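PDB 5E7H: IPT/TIG domain-containing protein BACOVA_02650 from Bacteroides ovatus, which binds polysaccharides at the cell surface and probably captures xyloglucan before its import into the periplasm for degradation, the present chain comprising an IPT/TIG domain and the C-terminal xyloglucan-binding domain. Local coordinates for residues 8-11 with 12-15; 108-111 with 112-115; 194-197 with 198-201; 221-224 with 225-228. All blocks are in the same frame, centred on the assembly; numbering follows the deposited sequence.

The chain offers four worked examples of one principle, that a side chain can fix a turn by gripping backbone N-H groups. Interaction 1 closes the loop between strands 4-8 and 18-24 of the IPT/TIG domain. The other three follow in the xyloglucan-binding domain: interaction 2 between strands 105-108 and 121-126, interaction 3 between strands 189-192 and 207-213, and interaction 4 at helix 223-227. They run in series; none nests or crosses. Interactions 1 and 3 nevertheless meet across the two domains, where Phe198 packs on Ser9 and both loops bind Gln209. Interactions 2 and 4 lie on opposite sides of the chain's centre, about 38 Å apart between centres.

Interaction 1. Residues 8-11 with 12-15; sequences VSST and MPVV
A chi1 of 175° swings Ser10 OG away from its own nitrogen and beside its carbonyl carbon, from where it receives the N-H of Met12. The bond from Met12 N to Ser10 OG is 2.9 Å long and fairly straight, with 161° at the hydrogen, and it folds the chain back over a span of only two residues. The same oxygen lies beside the next residue as well, 3.8 Å from Pro13 CD, but the proline nitrogen has no hydrogen to give, and this approach is plain packing. Pro13 CD also rests against the backbone of the preceding segment, 3.5 Å from Thr11 C. Met12 takes the other course: its CG lies anti to the backbone N (chi1 -163°) and the chain runs on extended, which leads the sulfur away from residues 8-11; the bend at the third torsion turns only the terminal methyl. The side chain touches Asn254 and Arg256 on strand 246-259.

The hydroxyls of Ser10 and Thr11 are buried, and both have partners in the xyloglucan-binding domain. Ser10 OG is also hydrogen-bonded to Glu165 OE1, while Thr11 OG1 bonds to both Gln163 and Arg256. Replacing Ser10 by an alanine would probably leave the Met12 N-H and the Glu165 carboxylate without this shared mate and free the bend to shift. A serine or threonine hydroxyl that accepts from the backbone N two residues on defines an ST turn, used here where the loop after strand 4-8 of the IPT/TIG domain abuts the xyloglucan-binding domain.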
loop_
_atom_site.group_PDB
_atom_site.type_symbol
_atom_site.label_atom_id
_atom_site.label_comp_id
_atom_site.label_asym_id
_atom_site.label_seq_id
_atom_site.Cartn_x
_atom_site.Cartn_y
_atom_site.Cartn_z
ATOM N N VAL A 8 -3.267 11.422 -4.665
ATOM C CA VAL A 8 -2.047 11.329 -3.871
ATOM C C VAL A 8 -1.460 9.940 -4.106
ATOM O O VAL A 8 -2.195 8.954 -4.185
ATOM C CB VAL A 8 -2.314 11.559 -2.378
ATOM C CG1 VAL A 8 -1.030 11.535 -1.585
ATOM C CG2 VAL A 8 -3.016 12.903 -2.168
ATOM N N SER A 9 -0.136 9.865 -4.233
ATOM C CA SER A 9 0.527 8.626 -4.629
ATOM C C SER A 9 0.278 7.461 -3.674
ATOM O O SER A 9 0.186 6.290 -4.102
ATOM C CB SER A 9 2.035 8.880 -4.772
ATOM O OG SER A 9 2.572 9.421 -3.578
ATOM N N SER A 10 0.145 7.745 -2.381
ATOM C CA SER A 10 -0.127 6.710 -1.391
ATOM C C SER A 10 -0.777 7.309 -0.155
ATOM O O SER A 10 -0.559 8.485 0.134
ATOM C CB SER A 10 1.156 5.993 -1.001
ATOM O OG SER A 10 0.916 5.060 0.031
ATOM N N THR A 11 -1.577 6.511 0.543
ATOM C CA THR A 11 -2.095 6.904 1.860
ATOM C C THR A 11 -1.099 6.589 2.979
ATOM O O THR A 11 -1.277 7.040 4.099
ATOM C CB THR A 11 -3.433 6.208 2.174
ATOM O OG1 THR A 11 -3.243 4.796 2.214
ATOM C CG2 THR A 11 -4.501 6.543 1.136
ATOM N N MET A 12 -0.048 5.814 2.704
ATOM C CA MET A 12 0.910 5.466 3.755
ATOM C C MET A 12 2.291 5.277 3.144
ATOM O O MET A 12 2.885 4.201 3.224
ATOM C CB MET A 12 0.463 4.222 4.524
ATOM C CG MET A 12 1.194 4.076 5.860
ATOM S SD MET A 12 0.457 2.835 6.956
ATOM C CE MET A 12 -0.924 3.764 7.558
ATOM N N PRO A 13 2.808 6.347 2.544
ATOM C CA PRO A 13 4.146 6.263 1.948
ATOM C C PRO A 13 5.193 5.990 3.000
ATOM O O PRO A 13 5.138 6.513 4.111
ATOM C CB PRO A 13 4.334 7.630 1.297
ATOM C CG PRO A 13 3.380 8.538 1.989
ATOM C CD PRO A 13 2.218 7.685 2.406
ATOM N N VAL A 14 6.172 5.168 2.630
ATOM C CA VAL A 14 7.297 4.878 3.512
ATOM C C VAL A 14 8.097 6.142 3.830
ATOM O O VAL A 14 8.348 6.993 2.954
ATOM C CB VAL A 14 8.204 3.794 2.856
ATOM C CG1 VAL A 14 9.476 3.545 3.682
ATOM C CG2 VAL A 14 7.430 2.503 2.685
ATOM N N VAL A 15 8.519 6.290 5.087
ATOM C CA VAL A 15 9.359 7.409 5.457
ATOM C C VAL A 15 10.674 7.370 4.655
ATOM O O VAL A 15 11.346 6.337 4.592
ATOM C CB VAL A 15 9.682 7.414 6.961
ATOM C CG1 VAL A 15 10.575 8.541 7.327
ATOM C CG2 VAL A 15 8.376 7.483 7.774
#

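Interaction 2. Residues 108-111 with 112-115; sequences VADG and SSAP. With FMT (formic acid), chain C.
The carboxylate of Asp110 is addressed from two directions by the serines that follow it. Ser112 N comes from above its plane, 41° out of it, and donates to Asp110 OD1 at 2.9 Å. Ser113 N meets the same oxygen on its syn lone pair, with Ser113 N to Asp110 OD1 measuring 3.1 Å. Two N-H groups thus grip one oxygen and fix the carboxylate's rotation. At the other oxygen, water 2 donates to Asp110 OD2 over 2.7 Å and is also hydrogen-bonded to Ser113 OG.

Water 1 bridges the turn, accepting from Asp110 N and donating to Ser113 O. Gly111 sits between donors and acceptor with a positive phi of 79°, which glycine adopts readily. Beyond the turn, the pyrrolidine ring of Pro115, which follows a cis peptide bond, brings its CG to 4.0 Å from Ala109 CB, a small apolar contact where the loop narrows. A formic acid, probably from the crystallisation liquor, takes the N-H of Ala114.

An aspartate whose side-chain oxygen accepts from the backbone N two residues on forms an Asx turn; here the same oxygen also takes the N-H of the third residue, in the loop joining strands 105-108 and 121-126 of the xyloglucan-binding domain.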
loop_
_atom_site.group_PDB
_atom_site.type_symbol
_atom_site.label_atom_id
_atom_site.label_comp_id
_atom_site.label_asym_id
_atom_site.label_seq_id
_atom_site.Cartn_x
_atom_site.Cartn_y
_atom_site.Cartn_z
ATOM N N VAL A 108 14.317 -5.444 7.637
ATOM C CA VAL A 108 14.278 -4.025 7.990
ATOM C C VAL A 108 15.273 -3.366 7.061
ATOM O O VAL A 108 16.457 -3.709 7.074
ATOM C CB VAL A 108 14.643 -3.791 9.465
ATOM C CG1 VAL A 108 14.757 -2.299 9.793
ATOM C CG2 VAL A 108 13.621 -4.458 10.384
ATOM N N ALA A 109 14.803 -2.455 6.220
ATOM C CA ALA A 109 15.664 -1.900 5.186
ATOM C C ALA A 109 16.803 -1.098 5.812
ATOM O O ALA A 109 16.623 -0.460 6.849
ATOM C CB ALA A 109 14.870 -1.050 4.236
ATOM N N ASP A 110 17.970 -1.127 5.169
ATOM C CA ASP A 110 19.208 -0.622 5.779
ATOM C C ASP A 110 19.876 0.519 5.018
ATOM O O ASP A 110 21.022 0.878 5.326
ATOM C CB ASP A 110 20.209 -1.770 5.956
ATOM C CG ASP A 110 20.765 -2.304 4.638
ATOM O OD1 ASP A 110 20.415 -1.788 3.562
ATOM O OD2 ASP A 110 21.554 -3.272 4.684
ATOM N N GLY A 111 19.183 1.097 4.041
ATOM C CA GLY A 111 19.710 2.236 3.307
ATOM C C GLY A 111 20.706 1.915 2.233
ATOM O O GLY A 111 21.178 2.817 1.545
ATOM N N SER A 112 21.029 0.640 2.057
ATOM C CA SER A 112 22.118 0.268 1.145
ATOM C C SER A 112 21.644 -0.741 0.105
ATOM O O SER A 112 22.110 -0.734 -1.031
ATOM C CB SER A 112 23.333 -0.297 1.923
ATOM O OG SER A 112 24.386 -0.599 1.044
ATOM N N SER A 113 20.723 -1.612 0.480
ATOM C CA SER A 113 20.167 -2.568 -0.470
ATOM C C SER A 113 18.660 -2.477 -0.501
ATOM O O SER A 113 18.027 -1.977 0.433
ATOM C CB SER A 113 20.580 -3.995 -0.115
ATOM O OG SER A 113 20.105 -4.338 1.162
ATOM N N ALA A 114 18.062 -2.968 -1.580
ATOM C CA ALA A 114 16.618 -2.920 -1.710
ATOM C C ALA A 114 15.915 -3.580 -0.511
ATOM O O ALA A 114 16.376 -4.626 -0.004
ATOM C CB ALA A 114 16.202 -3.601 -2.999
ATOM N N PRO A 115 14.798 -2.986 -0.046
ATOM C CA PRO A 115 14.038 -1.872 -0.632
ATOM C C PRO A 115 14.480 -0.469 -0.159
ATOM O O PRO A 115 13.730 0.489 -0.361
ATOM C CB PRO A 115 12.622 -2.182 -0.183
ATOM C CG PRO A 115 12.822 -2.772 1.198
ATOM C CD PRO A 115 14.065 -3.604 1.080
HETATM C C FMT C . 20.726 -3.984 -3.954
HETATM O O1 FMT C . 21.117 -2.954 -4.557
HETATM O O2 FMT C . 19.501 -4.114 -3.699
HETATM O O HOH W 1 17.668 -3.278 2.978
HETATM O O HOH W 2 22.996 -4.094 2.544
#

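Interaction 3. Residues 194-197 with 198-201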
loop_
_atom_site.group_PDB
_atom_site.type_symbol
_atom_site.label_atom_id
_atom_site.label_comp_id
_atom_site.label_asym_id
_atom_site.label_seq_id
_atom_site.Cartn_x
_atom_site.Cartn_y
_atom_site.Cartn_z
ATOM N N PRO A 194 1.796 -7.000 -9.003
ATOM C CA PRO A 194 1.688 -5.661 -8.390
ATOM C C PRO A 194 1.755 -4.525 -9.393
ATOM O O PRO A 194 2.669 -4.499 -10.224
ATOM C CB PRO A 194 2.875 -5.620 -7.448
ATOM C CG PRO A 194 3.064 -7.060 -7.042
ATOM C CD PRO A 194 2.789 -7.833 -8.299
ATOM N N VAL A 195 0.764 -3.632 -9.336
ATOM C CA VAL A 195 0.744 -2.422 -10.156
ATOM C C VAL A 195 0.375 -1.248 -9.263
ATOM O O VAL A 195 -0.363 -1.376 -8.303
ATOM C CB VAL A 195 -0.240 -2.501 -11.338
ATOM C CG1 VAL A 195 0.250 -3.499 -12.387
ATOM C CG2 VAL A 195 -1.641 -2.854 -10.871
ATOM N N SER A 196 0.879 -0.085 -9.627
ATOM C CA SER A 196 0.661 1.113 -8.832
ATOM C C SER A 196 -0.757 1.655 -8.948
ATOM O O SER A 196 -1.292 1.786 -10.058
ATOM C CB SER A 196 1.654 2.190 -9.272
ATOM O OG SER A 196 1.271 3.450 -8.754
ATOM N N SER A 197 -1.350 2.007 -7.810
ATOM C CA SER A 197 -2.660 2.653 -7.810
ATOM C C SER A 197 -2.579 4.062 -8.396
ATOM O O SER A 197 -3.587 4.630 -8.825
ATOM C CB SER A 197 -3.219 2.706 -6.402
ATOM O OG SER A 197 -2.398 3.462 -5.533
ATOM N N PHE A 198 -1.372 4.614 -8.420
ATOM C CA PHE A 198 -1.153 5.980 -8.877
ATOM C C PHE A 198 -0.896 6.054 -10.380
ATOM O O PHE A 198 -1.408 6.951 -11.061
ATOM C CB PHE A 198 0.023 6.581 -8.089
ATOM C CG PHE A 198 0.215 8.069 -8.264
ATOM C CD1 PHE A 198 -0.780 8.961 -7.914
ATOM C CD2 PHE A 198 1.432 8.561 -8.698
ATOM C CE1 PHE A 198 -0.571 10.327 -8.037
ATOM C CE2 PHE A 198 1.646 9.911 -8.826
ATOM C CZ PHE A 198 0.646 10.797 -8.498
ATOM N N THR A 199 -0.081 5.139 -10.904
ATOM C CA THR A 199 0.320 5.190 -12.324
ATOM C C THR A 199 -0.281 4.088 -13.193
ATOM O O THR A 199 -0.267 4.191 -14.429
ATOM C CB THR A 199 1.839 5.084 -12.476
ATOM O OG1 THR A 199 2.256 3.771 -12.079
ATOM C CG2 THR A 199 2.554 6.121 -11.625
ATOM N N GLY A 200 -0.784 3.032 -12.560
ATOM C CA GLY A 200 -1.299 1.876 -13.276
ATOM C C GLY A 200 -0.213 0.946 -13.800
ATOM O O GLY A 200 -0.525 -0.060 -14.445
ATOM N N LYS A 201 1.049 1.265 -13.517
ATOM C CA LYS A 201 2.184 0.452 -13.963
ATOM C C LYS A 201 2.888 -0.294 -12.829
ATOM O O LYS A 201 2.791 0.088 -11.666
ATOM C CB LYS A 201 3.213 1.329 -14.683
ATOM C CG LYS A 201 2.722 1.863 -16.031
ATOM C CD LYS A 201 2.473 3.360 -16.003
ATOM C CE LYS A 201 3.706 4.147 -16.418
ATOM N NZ LYS A 201 3.885 4.191 -17.899
#
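Ser196 OG gathers two consecutive backbone N-H groups, those of Phe198 and Thr199, and the rotation of its side chain explains how. At a chi1 of 166° the hydroxyl stands opposite its own backbone N and leans into the turn. Phe198 N donates to Ser196 OG at 2.9 Å with a bent angle of 141°, whereas Thr199 N reaches Ser196 OG at 3.1 Å along a straighter path. Thr199 holds its OG1 between its backbone N and carbonyl carbon (chi1 68°), where that oxygen closes to 3.3 Å from Ser196 CB. It also accepts from Lys201 N at 3.1 Å, an ST turn following directly on the serine's grip, and it bonds outward to Glu203.

Backbone bonds complete the loop. Gly200 N donates to Ser196 O at 2.8 Å, and Ser196 N to Lys201 O, also at 2.8 Å, so one residue is held by its N, O and OG together. A valine in place of Ser196 would probably leave the Phe198 and Thr199 N-H groups without their shared acceptor and the turn less firmly held.

Phe198 sends its ring out of the turn onto Thr20 and Thr22 of strand 18-24, with its CD1 3.6 Å from Ser9 CA. Ser197 OG bonds to Gln209 on strand 207-213, so the loop lies between that strand and the IPT/TIG domain.

Interaction 4. Residues 221-224 with 225-228. With NA (sodium ion), chain J.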
loop_
_atom_site.group_PDB
_atom_site.type_symbol
_atom_site.label_atom_id
_atom_site.label_comp_id
_atom_site.label_asym_id
_atom_site.label_seq_id
_atom_site.Cartn_x
_atom_site.Cartn_y
_atom_site.Cartn_z
ATOM N N ALA A 221 -21.114 -10.297 1.697
ATOM C CA ALA A 221 -21.873 -9.111 1.329
ATOM C C ALA A 221 -21.410 -7.865 2.077
ATOM O O ALA A 221 -21.169 -6.812 1.468
ATOM C CB ALA A 221 -23.333 -9.351 1.572
ATOM N N THR A 222 -21.305 -7.969 3.400
ATOM C CA THR A 222 -20.919 -6.833 4.236
ATOM C C THR A 222 -19.703 -7.148 5.094
ATOM O O THR A 222 -19.302 -8.314 5.223
ATOM C CB THR A 222 -22.027 -6.407 5.199
ATOM O OG1 THR A 222 -22.217 -7.450 6.165
ATOM C CG2 THR A 222 -23.361 -6.139 4.488
ATOM N N TYR A 223 -19.127 -6.105 5.680
ATOM C CA TYR A 223 -17.954 -6.254 6.507
ATOM C C TYR A 223 -18.273 -7.170 7.701
ATOM O O TYR A 223 -17.450 -8.024 8.046
ATOM C CB TYR A 223 -17.437 -4.861 6.933
ATOM C CG TYR A 223 -16.110 -4.895 7.595
ATOM C CD1 TYR A 223 -14.993 -5.433 6.961
ATOM C CD2 TYR A 223 -15.966 -4.415 8.873
ATOM C CE1 TYR A 223 -13.759 -5.490 7.609
ATOM C CE2 TYR A 223 -14.744 -4.455 9.526
ATOM C CZ TYR A 223 -13.652 -4.997 8.905
ATOM O OH TYR A 223 -12.415 -5.065 9.530
ATOM N N GLN A 224 -19.451 -7.038 8.304
ATOM C CA GLN A 224 -19.813 -7.917 9.425
ATOM C C GLN A 224 -19.867 -9.380 8.997
ATOM O O GLN A 224 -19.485 -10.282 9.755
ATOM C CB GLN A 224 -21.153 -7.517 10.032
ATOM C CG GLN A 224 -21.501 -8.307 11.315
ATOM C CD GLN A 224 -20.477 -8.070 12.406
ATOM O OE1 GLN A 224 -20.605 -7.149 13.206
ATOM N NE2 GLN A 224 -19.458 -8.924 12.456
ATOM N N ASP A 225 -20.370 -9.646 7.798
ATOM C CA ASP A 225 -20.424 -11.031 7.323
ATOM C C ASP A 225 -19.013 -11.626 7.187
ATOM O O ASP A 225 -18.756 -12.798 7.522
ATOM C CB ASP A 225 -21.146 -11.103 5.977
ATOM C CG ASP A 225 -22.600 -10.698 6.069
ATOM O OD1 ASP A 225 -23.284 -11.031 7.064
ATOM O OD2 ASP A 225 -23.057 -10.025 5.124
ATOM N N PHE A 226 -18.086 -10.821 6.674
ATOM C CA PHE A 226 -16.688 -11.181 6.552
ATOM C C PHE A 226 -16.097 -11.474 7.930
ATOM O O PHE A 226 -15.446 -12.512 8.135
ATOM C CB PHE A 226 -15.958 -10.039 5.825
ATOM C CG PHE A 226 -14.452 -10.038 5.966
ATOM C CD1 PHE A 226 -13.670 -10.944 5.274
ATOM C CD2 PHE A 226 -13.831 -9.090 6.768
ATOM C CE1 PHE A 226 -12.260 -10.906 5.397
ATOM C CE2 PHE A 226 -12.453 -9.046 6.883
ATOM C CZ PHE A 226 -11.675 -9.956 6.200
ATOM N N LEU A 227 -16.341 -10.588 8.890
ATOM C CA LEU A 227 -15.806 -10.789 10.239
ATOM C C LEU A 227 -16.368 -12.076 10.849
ATOM O O LEU A 227 -15.662 -12.769 11.587
ATOM C CB LEU A 227 -16.111 -9.601 11.137
ATOM C CG LEU A 227 -15.392 -8.286 10.783
ATOM C CD1 LEU A 227 -15.867 -7.194 11.747
ATOM C CD2 LEU A 227 -13.885 -8.403 10.797
ATOM N N ASN A 228 -17.618 -12.392 10.535
ATOM C CA ASN A 228 -18.253 -13.571 11.105
ATOM C C ASN A 228 -17.779 -14.900 10.498
ATOM O O ASN A 228 -18.264 -15.941 10.911
ATOM C CB ASN A 228 -19.783 -13.432 11.003
ATOM C CG ASN A 228 -20.334 -12.501 12.055
ATOM O OD1 ASN A 228 -19.639 -12.152 12.996
ATOM N ND2 ASN A 228 -21.579 -12.080 11.900
HETATM NA NA NA J . -14.623 -13.080 14.286
HETATM O O HOH W 3 -22.579 -12.533 2.926
#
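Residues 221-228 enter and complete one short helix, 223-227, whose backbone follows the i to i+4 pattern. Phe226 N donates to Thr222 O at 3.1 Å, Leu227 N to Tyr223 O at 2.9 Å, and Asn228 N to Gln224 O at 2.9 Å. Thr222 occupies the N-cap and forms a capping box with Asp225. Thr222 N gives its hydrogen to Asp225 OD2 at 3.2 Å, on the anti side of that oxygen, and Asp225 N returns a weak bond to Thr222 OG1. The carboxylate also faces the helix start, whose dipole would probably favour its negative charge.

One turn on, Leu227 lays its CG over a face of the Tyr223 ring, 4.2 Å from the ring centroid and 16° off the normal, a CH-pi contact; its CD1 touches Tyr223 CE2. Phe226 approaches the same tyrosine obliquely, CD2 to Tyr223 CE1 at 3.7 Å, with the ring planes 31° apart.

Leu227 O binds a sodium ion together with Asn230. Between strands 207-213 and 233-240 in the chain, the helix is joined through backbone bonds to Ile155 and Gly153 in the loop after strand 133-142, where Phe226 meets Trp145 edge-to-face and Tyr223 OH bonds to Val146 O.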